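Local coordinates for protein TDP-rhamnose 3'-O-methyltransferase (CalS11) (Micromonospora echinospora, PDB 4GF5) that probably transfers a methyl group from S-adenosyl-L-methionine to the 3'-hydroxyl of a TDP-linked rhamnose, an O-methylation of a sugar nucleotide, at residues Ala186-Asp191 / Val213-Leu218. Numbering follows the deposited sequence.
Sequences AYFDLD and VAFDEL. With SAH (S-adenosyl-L-homocysteine), chain U.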
# COMPACT_ATOMS: atom_id res chain seq x y z
N ALA A 186 -20.50 21.84 3.60
CA ALA A 186 -21.76 22.48 3.28
C ALA A 186 -22.81 21.40 3.13
O ALA A 186 -22.75 20.59 2.20
CB ALA A 186 -21.61 23.26 1.97
N TYR A 187 -23.77 21.38 4.05
CA TYR A 187 -24.80 20.35 4.05
C TYR A 187 -26.14 20.92 3.58
O TYR A 187 -26.74 21.78 4.25
CB TYR A 187 -24.94 19.73 5.44
CG TYR A 187 -25.72 18.44 5.42
CD1 TYR A 187 -27.11 18.43 5.52
CD2 TYR A 187 -25.06 17.23 5.28
CE1 TYR A 187 -27.82 17.24 5.48
CE2 TYR A 187 -25.76 16.04 5.23
CZ TYR A 187 -27.13 16.05 5.32
OH TYR A 187 -27.81 14.86 5.28
N PHE A 188 -26.60 20.42 2.42
CA PHE A 188 -27.85 20.88 1.81
C PHE A 188 -29.02 20.01 2.19
O PHE A 188 -29.04 18.82 1.92
CB PHE A 188 -27.73 20.91 0.29
CG PHE A 188 -26.88 22.02 -0.23
CD1 PHE A 188 -25.49 21.95 -0.15
CD2 PHE A 188 -27.45 23.15 -0.78
CE1 PHE A 188 -24.71 22.97 -0.61
CE2 PHE A 188 -26.66 24.19 -1.25
CZ PHE A 188 -25.29 24.11 -1.15
N ASP A 189 -30.01 20.61 2.82
CA ASP A 189 -31.18 19.87 3.22
C ASP A 189 -32.37 20.81 3.11
O ASP A 189 -33.28 20.79 3.94
CB ASP A 189 -31.01 19.42 4.68
CG ASP A 189 -31.90 18.26 5.04
OD1 ASP A 189 -32.72 17.85 4.18
OD2 ASP A 189 -31.77 17.75 6.18
N LEU A 190 -32.36 21.65 2.08
CA LEU A 190 -33.46 22.58 1.85
C LEU A 190 -34.64 21.91 1.13
O LEU A 190 -35.78 22.36 1.26
CB LEU A 190 -32.97 23.78 1.05
CG LEU A 190 -31.94 24.66 1.75
CD1 LEU A 190 -31.19 25.53 0.73
CD2 LEU A 190 -32.62 25.54 2.82
N ASP A 191 -34.35 20.84 0.38
CA ASP A 191 -35.31 20.09 -0.46
C ASP A 191 -35.72 20.81 -1.74
O ASP A 191 -35.94 20.17 -2.76
CB ASP A 191 -36.56 19.65 0.31
CG ASP A 191 -36.25 18.69 1.44
OD1 ASP A 191 -35.09 18.24 1.56
OD2 ASP A 191 -37.19 18.39 2.21
N VAL A 213 -19.22 18.90 -0.13
CA VAL A 213 -20.55 19.41 -0.40
C VAL A 213 -21.53 18.25 -0.41
O VAL A 213 -21.43 17.37 -1.25
CB VAL A 213 -20.63 20.14 -1.75
CG1 VAL A 213 -22.07 20.58 -2.03
CG2 VAL A 213 -19.68 21.33 -1.77
N ALA A 214 -22.48 18.26 0.52
CA ALA A 214 -23.38 17.12 0.70
C ALA A 214 -24.87 17.45 0.54
O ALA A 214 -25.35 18.53 0.95
CB ALA A 214 -23.11 16.46 2.05
N PHE A 215 -25.60 16.50 -0.04
CA PHE A 215 -27.03 16.65 -0.33
C PHE A 215 -27.83 15.54 0.28
O PHE A 215 -27.47 14.36 0.18
CB PHE A 215 -27.29 16.64 -1.84
CG PHE A 215 -26.66 17.78 -2.57
CD1 PHE A 215 -27.31 18.99 -2.69
CD2 PHE A 215 -25.40 17.63 -3.14
CE1 PHE A 215 -26.72 20.05 -3.36
CE2 PHE A 215 -24.81 18.68 -3.81
CZ PHE A 215 -25.47 19.89 -3.93
N ASP A 216 -28.95 15.90 0.91
CA ASP A 216 -29.79 14.94 1.59
C ASP A 216 -30.86 14.29 0.68
O ASP A 216 -31.36 13.22 1.00
CB ASP A 216 -30.45 15.63 2.78
CG ASP A 216 -30.90 14.66 3.85
OD1 ASP A 216 -32.06 14.21 3.79
OD2 ASP A 216 -30.09 14.36 4.76
N GLU A 217 -31.21 14.94 -0.43
CA GLU A 217 -32.32 14.47 -1.27
C GLU A 217 -32.00 14.42 -2.77
O GLU A 217 -32.90 14.51 -3.61
CB GLU A 217 -33.57 15.36 -1.08
CG GLU A 217 -34.02 15.54 0.38
CD GLU A 217 -34.85 14.37 0.90
OE1 GLU A 217 -34.58 13.20 0.53
OE2 GLU A 217 -35.79 14.62 1.69
N LEU A 218 -30.73 14.25 -3.10
CA LEU A 218 -30.28 14.46 -4.47
C LEU A 218 -31.03 13.62 -5.51
O LEU A 218 -31.39 14.13 -6.56
CB LEU A 218 -28.78 14.23 -4.58
CG LEU A 218 -28.24 14.59 -5.95
CD1 LEU A 218 -28.35 16.08 -6.12
CD2 LEU A 218 -26.81 14.10 -6.10
N SAH U . -31.84 19.05 8.33
CA SAH U . -33.03 18.77 9.13
CB SAH U . -34.30 18.69 8.26
CG SAH U . -34.53 19.91 7.36
SD SAH U . -36.25 20.05 6.78
C SAH U . -32.85 17.54 10.03
O SAH U . -33.78 17.10 10.73
OXT SAH U . -31.75 16.98 10.10
C5' SAH U . -35.84 21.25 5.50
C4' SAH U . -35.75 22.65 6.07
O4' SAH U . -35.28 23.51 5.05
C3' SAH U . -37.10 23.17 6.55
O3' SAH U . -37.02 23.48 7.93
C2' SAH U . -37.33 24.43 5.73
O2' SAH U . -37.86 25.50 6.49
C1' SAH U . -35.93 24.75 5.22
N9 SAH U . -35.99 25.56 3.99
C8 SAH U . -36.48 25.22 2.75
N7 SAH U . -36.33 26.30 1.94
C5 SAH U . -35.76 27.31 2.64
C6 SAH U . -35.39 28.61 2.32
N6 SAH U . -35.60 29.08 1.09
N1 SAH U . -34.81 29.42 3.29
C2 SAH U . -34.60 28.93 4.56
N3 SAH U . -34.97 27.64 4.89
C4 SAH U . -35.54 26.85 3.94
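Phe188 and Phe215 run alongside each other in the same direction, their rings in an offset stack with planes 27° apart; Phe215 CE1 sits over one face of the Phe188 ring, 3.7 Å from Phe188 CG. With CG anti to the carbonyl carbon (chi1 -73°), the Phe188 ring brings CE1 to within 3.8 Å of Val213 CG1, while helix 193-203 packs against the same ring. Replacing Phe188 by an alanine is likely to leave the Phe215 ring without its stacking partner and open a gap toward helix 193-203. On the other face of the sheet, Tyr187 CD2 rests on Ala214 CB, and Tyr187 OH donates to Asp216 OD2, which lies at the ring edge, in its plane, with the carboxylate turned well out of that plane; the 2.4 Å between Tyr187 OH and Asp216 OD2 is shorter than a normal hydrogen bond, so its exact length is doubtful. The carboxylates of Asp189 and Asp216 stack at 25°, OD1 to OD1 3.7 Å, whereas Asp189 OD2 accepts a hydrogen bond from the amino N of S-adenosyl-L-homocysteine at 2.5 Å. The parallel strands themselves are joined by Ala214 N to Ala186 O (2.9 Å), Phe188 N to Ala214 O and Asp216 N to Phe188 O. These neighbouring strands, linked through helix 193-203, form a beta-alpha-beta unit of the Rossmann-like methyltransferase fold; here Asp189 and Asp216 follow their C-terminal ends, beside the cofactor pocket.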